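Local coordinates for putative iron binding protein (Bordetella pertussis Tohama I, PDB 1Y9U), which binds ferric iron through tyrosine side chains and, as a periplasmic solute-binding protein, probably serves iron uptake, at residues Tyr11-Pro16 with Leu59-Ile64; Pro55-Met60 with Ala248-Asn253. All coordinates share one frame; numbering follows the deposited sequence.

How the contacts relate
The chain enters on strand 7-12, and Y11-P16 is its C-terminal end with the loop that follows. It passes through helix 20-30, strand 33-38 and helix 43-50 and reaches P55-M60. Contact 1 closes this loop by laying strand 58-62 parallel beside strand 7-12. Contact 2 starts from the residues leading into that strand and closes a longer loop of 187 residues at A248-N253. The two loops follow one another, overlapping at L59 and M60. The contact centres are about 14 Å apart. Y11 joins them: its N probably bonds to V58 O, its ring packs on A56 and its hydroxyl end on P55. Together they tie the parallel strands 7-12 and 58-62 to the start of helix 251-261.

Contact 1: residues Tyr11-Pro16 with Leu59-Ile64; sequences YTTREP and LMTVDI
Two neighbouring parallel strands of the periplasmic binding protein fold, 7-12 and 58-62, meet at their C-terminal ends, near the iron site, which is empty in this model. Y11 O accepts from M60 N at 2.9 Å. M60 O accepts from T13 N at 3.0 Å, so the backbone of M60 is gripped through both N and O. On one sheet face Y11 CB packs on L59 CD2, while the Y11 hydroxyl bonds to E50. T12 and M60 lie side by side on the other face, with T12 OG1 3.6 Å from M60 SD. With chi1 at 174°, T12 OG1 swings to the carbonyl side, where it accepts from R14 N in an ST turn. Just past strand 7-12, T13 OG1 shares a 2.9 Å hydrogen bond with T61 OG1, still on strand 58-62. V62 N is buried without a partner in the model. V62 CG2 sits over one R14 guanidinium face, 3.3 Å from R14 NE. The R14 and V62 side chains lie about 6 Å from those of Y199 and Y143, respectively, which bind ferric iron in this protein. The salt bridge from E276 probably offsets much of the R14 charge and helps fix its guanidinium.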
ATOM      1  N   TYR A  11       1.645   9.187  16.511  1.00 15.67           N
ATOM      2  CA  TYR A  11       1.251  10.158  15.489  1.00 16.18           C
ATOM      3  C   TYR A  11       0.981   9.370  14.214  1.00 16.16           C
ATOM      4  O   TYR A  11       1.879   8.706  13.711  1.00 16.03           O
ATOM      5  CB  TYR A  11       2.370  11.162  15.210  1.00 16.50           C
ATOM      6  CG  TYR A  11       2.550  12.290  16.220  1.00 18.38           C
ATOM      7  CD1 TYR A  11       2.341  12.102  17.586  1.00 20.22           C
ATOM      8  CD2 TYR A  11       2.964  13.541  15.795  1.00 19.19           C
ATOM      9  CE1 TYR A  11       2.531  13.139  18.481  1.00 21.67           C
ATOM     10  CE2 TYR A  11       3.155  14.573  16.691  1.00 20.78           C
ATOM     11  CZ  TYR A  11       2.931  14.364  18.018  1.00 21.37           C
ATOM     12  OH  TYR A  11       3.133  15.398  18.901  1.00 23.59           O
ATOM     13  N   THR A  12      -0.235   9.482  13.683  1.00 16.06           N
ATOM     14  CA  THR A  12      -0.676   8.650  12.565  1.00 15.95           C
ATOM     15  C   THR A  12      -1.436   9.430  11.519  1.00 16.61           C
ATOM     16  O   THR A  12      -2.298  10.229  11.850  1.00 15.86           O
ATOM     17  CB  THR A  12      -1.549   7.499  13.068  1.00 15.79           C
ATOM     18  OG1 THR A  12      -2.096   6.782  11.943  1.00 15.54           O
ATOM     19  CG2 THR A  12      -2.740   8.002  13.920  1.00 16.47           C
ATOM     20  N   THR A  13      -1.131   9.164  10.250  1.00 16.97           N
ATOM     21  CA  THR A  13      -1.897   9.731   9.145  1.00 17.86           C
ATOM     22  C   THR A  13      -3.019   8.788   8.727  1.00 19.30           C
ATOM     23  O   THR A  13      -3.803   9.106   7.816  1.00 20.26           O
ATOM     24  CB  THR A  13      -0.997  10.036   7.941  1.00 17.45           C
ATOM     25  OG1 THR A  13      -0.558   8.806   7.335  1.00 17.67           O
ATOM     26  CG2 THR A  13       0.291  10.800   8.335  1.00 19.00           C
ATOM     27  N   ARG A  14      -3.071   7.602   9.338  1.00 20.68           N
ATOM     28  CA  ARG A  14      -4.179   6.662   9.153  1.00 22.33           C
ATOM     29  C   ARG A  14      -5.297   6.969  10.135  1.00 24.59           C
ATOM     30  O   ARG A  14      -5.018   7.168  11.328  1.00 24.65           O
ATOM     31  CB  ARG A  14      -3.702   5.221   9.380  1.00 22.38           C
ATOM     32  CG  ARG A  14      -2.507   4.826   8.550  1.00 21.95           C
ATOM     33  CD  ARG A  14      -2.537   3.353   8.158  1.00 23.62           C
ATOM     34  NE  ARG A  14      -3.475   3.160   7.042  1.00 24.46           N
ATOM     35  CZ  ARG A  14      -3.590   2.035   6.344  1.00 23.46           C
ATOM     36  NH1 ARG A  14      -2.880   0.962   6.659  1.00 23.30           N
ATOM     37  NH2 ARG A  14      -4.431   1.974   5.344  1.00 21.28           N
ATOM     38  N   GLU A  15      -6.548   6.921   9.665  1.00 27.07           N
ATOM     39  CA  GLU A  15      -7.708   7.331  10.468  1.00 29.35           C
ATOM     40  C   GLU A  15      -7.646   6.510  11.744  1.00 29.72           C
ATOM     41  O   GLU A  15      -7.508   5.289  11.664  1.00 30.17           O
ATOM     42  CB  GLU A  15      -9.075   7.037   9.790  1.00 30.55           C
ATOM     43  CG  GLU A  15      -9.372   7.565   8.379  1.00 33.74           C
ATOM     44  CD  GLU A  15      -9.042   9.035   8.137  1.00 37.38           C
ATOM     45  OE1 GLU A  15      -7.886   9.319   7.735  1.00 39.86           O
ATOM     46  OE2 GLU A  15      -9.949   9.907   8.296  1.00 39.32           O
ATOM     47  N   PRO A  16      -7.735   7.140  12.913  1.00 30.35           N
ATOM     48  CA  PRO A  16      -7.713   6.388  14.176  1.00 30.35           C
ATOM     49  C   PRO A  16      -8.706   5.215  14.255  1.00 30.05           C
ATOM     50  O   PRO A  16      -8.465   4.276  15.014  1.00 29.64           O
ATOM     51  CB  PRO A  16      -8.029   7.451  15.246  1.00 30.61           C
ATOM     52  CG  PRO A  16      -8.179   8.760  14.545  1.00 31.12           C
ATOM     53  CD  PRO A  16      -7.803   8.597  13.129  1.00 30.77           C
ATOM     54  N   LEU A  59       5.665   7.032  14.656  1.00 14.47           N
ATOM     55  CA  LEU A  59       5.118   7.701  13.479  1.00 14.64           C
ATOM     56  C   LEU A  59       4.571   6.623  12.559  1.00 14.04           C
ATOM     57  O   LEU A  59       5.283   5.694  12.238  1.00 15.30           O
ATOM     58  CB  LEU A  59       6.219   8.458  12.758  1.00 14.96           C
ATOM     59  CG  LEU A  59       7.046   9.402  13.618  1.00 15.71           C
ATOM     60  CD1 LEU A  59       8.020  10.152  12.738  1.00 16.98           C
ATOM     61  CD2 LEU A  59       6.137  10.343  14.363  1.00 16.47           C
ATOM     62  N   MET A  60       3.314   6.753  12.164  1.00 13.57           N
ATOM     63  CA  MET A  60       2.639   5.760  11.314  1.00 13.00           C
ATOM     64  C   MET A  60       2.062   6.455  10.074  1.00 13.13           C
ATOM     65  O   MET A  60       1.363   7.474  10.201  1.00 13.91           O
ATOM     66  CB  MET A  60       1.499   5.118  12.103  1.00 13.21           C
ATOM     67  CG  MET A  60       0.601   4.183  11.308  1.00 14.54           C
ATOM     68  SD  MET A  60      -0.734   3.477  12.284  1.00 15.68           S
ATOM     69  CE  MET A  60       0.143   2.244  13.082  1.00 16.59           C
ATOM     70  N   THR A  61       2.317   5.902   8.890  1.00 13.29           N
ATOM     71  CA  THR A  61       1.785   6.486   7.660  1.00 13.52           C
ATOM     72  C   THR A  61       1.638   5.436   6.569  1.00 12.75           C
ATOM     73  O   THR A  61       1.862   4.235   6.799  1.00 12.94           O
ATOM     74  CB  THR A  61       2.689   7.694   7.263  1.00 14.23           C
ATOM     75  OG1 THR A  61       2.065   8.483   6.231  1.00 15.09           O
ATOM     76  CG2 THR A  61       3.998   7.256   6.693  1.00 14.64           C
ATOM     77  N   VAL A  62       1.232   5.892   5.389  1.00 12.43           N
ATOM     78  CA  VAL A  62       1.046   5.039   4.227  1.00 13.27           C
ATOM     79  C   VAL A  62       1.945   5.554   3.110  1.00 13.25           C
ATOM     80  O   VAL A  62       2.159   6.763   3.007  1.00 12.82           O
ATOM     81  CB  VAL A  62      -0.438   5.052   3.817  1.00 13.89           C
ATOM     82  CG1 VAL A  62      -0.700   4.167   2.610  1.00 15.46           C
ATOM     83  CG2 VAL A  62      -1.318   4.626   4.992  1.00 14.65           C
ATOM     84  N   ASP A  63       2.451   4.622   2.304  1.00 12.21           N
ATOM     85  CA  ASP A  63       3.337   4.824   1.155  1.00 12.61           C
ATOM     86  C   ASP A  63       4.798   4.841   1.572  1.00 12.94           C
ATOM     87  O   ASP A  63       5.193   5.631   2.413  1.00 13.37           O
ATOM     88  CB  ASP A  63       2.989   6.084   0.369  1.00 12.98           C
ATOM     89  CG  ASP A  63       3.550   6.063  -1.015  1.00 13.98           C
ATOM     90  OD1 ASP A  63       4.772   6.065  -1.182  1.00 14.28           O
ATOM     91  OD2 ASP A  63       2.837   6.036  -2.017  1.00 16.99           O
ATOM     92  N   ILE A  64       5.599   3.967   0.972  1.00 13.36           N
ATOM     93  CA  ILE A  64       7.036   3.912   1.237  1.00 14.73           C
ATOM     94  C   ILE A  64       7.705   5.267   1.048  1.00 15.30           C
ATOM     95  O   ILE A  64       8.588   5.627   1.816  1.00 15.81           O
ATOM     96  CB  ILE A  64       7.729   2.811   0.394  1.00 15.67           C
ATOM     97  CG1 ILE A  64       9.220   2.686   0.724  1.00 17.37           C
ATOM     98  CG2 ILE A  64       7.579   3.073  -1.111  1.00 15.16           C
ATOM     99  CD1 ILE A  64       9.539   2.346   2.193  1.00 18.52           C
TER

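Contact 2: residues Pro55-Met60 with Ala248-Asn253; sequences PADVLM and APNKAN
D57 and N250 are joined by two hydrogen bonds, one to each carboxylate oxygen. N250 ND2 donates to D57 OD2 at 2.9 Å, and the bond is nearly straight, 171° at the hydrogen. It uses the syn lone pair of OD2, and the oxygen lies in the amide plane. The backbone N of N250 donates to D57 OD1, also at 2.9 Å. This donor comes from the syn side too, but 23° out of the carboxylate plane. The amide and carboxylate planes are turned 62° apart. D57 CG lies beside its own backbone N, opposite the carbonyl carbon, which brings the carboxylate to N250. One asparagine thus holds both oxygens of D57 with its main chain and its side chain. D57 OD2 also accepts from S9 N on strand 7-12, so the carboxylate links that strand to the 248-253 segment.

N250 is the N-cap residue of helix 251-261, which follows strand 237-245 in the chain. Its side chain makes no capping bond, and its amide is turned to D57 instead. The contact joins the entrance of strand 58-62 to the turn between that strand's antiparallel neighbour and the helix. It lies away from the iron site.

P249 and A248 pack around the acid. P249 CD comes to 3.2 Å from D57 OD1, and A248 CB approaches the same oxygen at 3.4 Å. A248 CA makes a CA-H...O contact with A56 O, at 3.4 Å. Farther out, P249 CG rests 3.6 Å from P55 O, at the exposed edge of the contact.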
ATOM      1  N   PRO A  55       6.320  15.339  21.582  1.00 21.51           N
ATOM      2  CA  PRO A  55       5.814  14.160  22.295  1.00 21.18           C
ATOM      3  C   PRO A  55       5.748  12.883  21.458  1.00 20.35           C
ATOM      4  O   PRO A  55       5.488  11.827  22.025  1.00 20.16           O
ATOM      5  CB  PRO A  55       4.379  14.545  22.667  1.00 21.39           C
ATOM      6  CG  PRO A  55       4.267  15.978  22.436  1.00 22.77           C
ATOM      7  CD  PRO A  55       5.267  16.352  21.421  1.00 21.84           C
ATOM      8  N   ALA A  56       5.922  12.975  20.145  1.00 19.82           N
ATOM      9  CA  ALA A  56       5.750  11.790  19.290  1.00 18.96           C
ATOM     10  C   ALA A  56       6.709  10.658  19.662  1.00 18.36           C
ATOM     11  O   ALA A  56       7.919  10.869  19.801  1.00 18.37           O
ATOM     12  CB  ALA A  56       5.950  12.160  17.835  1.00 19.10           C
ATOM     13  N   ASP A  57       6.152   9.455  19.778  1.00 17.17           N
ATOM     14  CA  ASP A  57       6.928   8.245  20.029  1.00 16.89           C
ATOM     15  C   ASP A  57       7.047   7.366  18.786  1.00 15.51           C
ATOM     16  O   ASP A  57       8.133   6.910  18.447  1.00 14.69           O
ATOM     17  CB  ASP A  57       6.303   7.443  21.182  1.00 16.75           C
ATOM     18  CG  ASP A  57       6.518   8.095  22.522  1.00 17.89           C
ATOM     19  OD1 ASP A  57       7.688   8.404  22.809  1.00 19.38           O
ATOM     20  OD2 ASP A  57       5.587   8.290  23.322  1.00 18.08           O
ATOM     21  N   VAL A  58       5.912   7.109  18.146  1.00 15.42           N
ATOM     22  CA  VAL A  58       5.834   6.272  16.950  1.00 14.25           C
ATOM     23  C   VAL A  58       5.114   7.072  15.866  1.00 14.74           C
ATOM     24  O   VAL A  58       4.098   7.702  16.139  1.00 14.93           O
ATOM     25  CB  VAL A  58       5.063   4.968  17.240  1.00 13.91           C
ATOM     26  CG1 VAL A  58       4.873   4.144  15.973  1.00 13.94           C
ATOM     27  CG2 VAL A  58       5.790   4.145  18.297  1.00 13.78           C
ATOM     28  N   LEU A  59       5.665   7.032  14.656  1.00 14.47           N
ATOM     29  CA  LEU A  59       5.118   7.701  13.479  1.00 14.64           C
ATOM     30  C   LEU A  59       4.571   6.623  12.559  1.00 14.04           C
ATOM     31  O   LEU A  59       5.283   5.694  12.238  1.00 15.30           O
ATOM     32  CB  LEU A  59       6.219   8.458  12.758  1.00 14.96           C
ATOM     33  CG  LEU A  59       7.046   9.402  13.618  1.00 15.71           C
ATOM     34  CD1 LEU A  59       8.020  10.152  12.738  1.00 16.98           C
ATOM     35  CD2 LEU A  59       6.137  10.343  14.363  1.00 16.47           C
ATOM     36  N   MET A  60       3.314   6.753  12.164  1.00 13.57           N
ATOM     37  CA  MET A  60       2.639   5.760  11.314  1.00 13.00           C
ATOM     38  C   MET A  60       2.062   6.455  10.074  1.00 13.13           C
ATOM     39  O   MET A  60       1.363   7.474  10.201  1.00 13.91           O
ATOM     40  CB  MET A  60       1.499   5.118  12.103  1.00 13.21           C
ATOM     41  CG  MET A  60       0.601   4.183  11.308  1.00 14.54           C
ATOM     42  SD  MET A  60      -0.734   3.477  12.284  1.00 15.68           S
ATOM     43  CE  MET A  60       0.143   2.244  13.082  1.00 16.59           C
ATOM     44  N   ALA A 248      11.714  10.513  20.632  1.00 19.96           N
ATOM     45  CA  ALA A 248      10.685   9.824  21.409  1.00 19.52           C
ATOM     46  C   ALA A 248      10.975   9.955  22.899  1.00 19.07           C
ATOM     47  O   ALA A 248      12.030   9.502  23.334  1.00 19.45           O
ATOM     48  CB  ALA A 248      10.637   8.354  21.022  1.00 19.43           C
ATOM     49  N   PRO A 249      10.068  10.575  23.650  1.00 18.56           N
ATOM     50  CA  PRO A 249      10.239  10.677  25.109  1.00 18.74           C
ATOM     51  C   PRO A 249       9.964   9.378  25.864  1.00 18.89           C
ATOM     52  O   PRO A 249      10.429   9.226  26.990  1.00 19.38           O
ATOM     53  CB  PRO A 249       9.215  11.755  25.491  1.00 18.74           C
ATOM     54  CG  PRO A 249       8.120  11.631  24.453  1.00 19.02           C
ATOM     55  CD  PRO A 249       8.878  11.326  23.206  1.00 18.67           C
ATOM     56  N   ASN A 250       9.199   8.465  25.271  1.00 18.46           N
ATOM     57  CA  ASN A 250       8.905   7.157  25.850  1.00 18.53           C
ATOM     58  C   ASN A 250       9.450   6.068  24.923  1.00 18.64           C
ATOM     59  O   ASN A 250       8.668   5.280  24.376  1.00 17.71           O
ATOM     60  CB  ASN A 250       7.405   6.988  26.053  1.00 18.92           C
ATOM     61  CG  ASN A 250       6.776   8.145  26.811  1.00 19.91           C
ATOM     62  OD1 ASN A 250       6.965   8.274  28.027  1.00 21.90           O
ATOM     63  ND2 ASN A 250       6.017   8.981  26.113  1.00 19.27           N
ATOM     64  N   LYS A 251      10.766   6.032  24.726  1.00 18.78           N
ATOM     65  CA  LYS A 251      11.373   5.173  23.700  1.00 19.57           C
ATOM     66  C   LYS A 251      11.098   3.696  23.947  1.00 19.19           C
ATOM     67  O   LYS A 251      10.783   2.960  23.025  1.00 18.67           O
ATOM     68  CB  LYS A 251      12.890   5.386  23.536  1.00 20.74           C
ATOM     69  CG  LYS A 251      13.459   4.685  22.277  1.00 22.58           C
ATOM     70  CD  LYS A 251      14.965   4.889  22.094  1.00 25.05           C
ATOM     71  CE  LYS A 251      15.628   3.767  21.310  1.00 26.33           C
ATOM     72  NZ  LYS A 251      15.260   3.747  19.869  1.00 29.96           N
ATOM     73  N   ALA A 252      11.238   3.243  25.180  1.00 18.57           N
ATOM     74  CA  ALA A 252      10.969   1.839  25.483  1.00 18.19           C
ATOM     75  C   ALA A 252       9.532   1.478  25.126  1.00 17.12           C
ATOM     76  O   ALA A 252       9.281   0.437  24.538  1.00 16.32           O
ATOM     77  CB  ALA A 252      11.251   1.540  26.940  1.00 18.59           C
ATOM     78  N   ASN A 253       8.578   2.334  25.457  1.00 16.37           N
ATOM     79  CA  ASN A 253       7.181   2.060  25.153  1.00 15.84           C
ATOM     80  C   ASN A 253       6.915   2.147  23.646  1.00 15.78           C
ATOM     81  O   ASN A 253       6.038   1.453  23.128  1.00 15.14           O
ATOM     82  CB  ASN A 253       6.253   3.025  25.900  1.00 16.25           C
ATOM     83  CG  ASN A 253       6.219   2.782  27.394  1.00 17.12           C
ATOM     84  OD1 ASN A 253       6.649   1.731  27.890  1.00 18.39           O
ATOM     85  ND2 ASN A 253       5.679   3.755  28.125  1.00 18.23           N
TER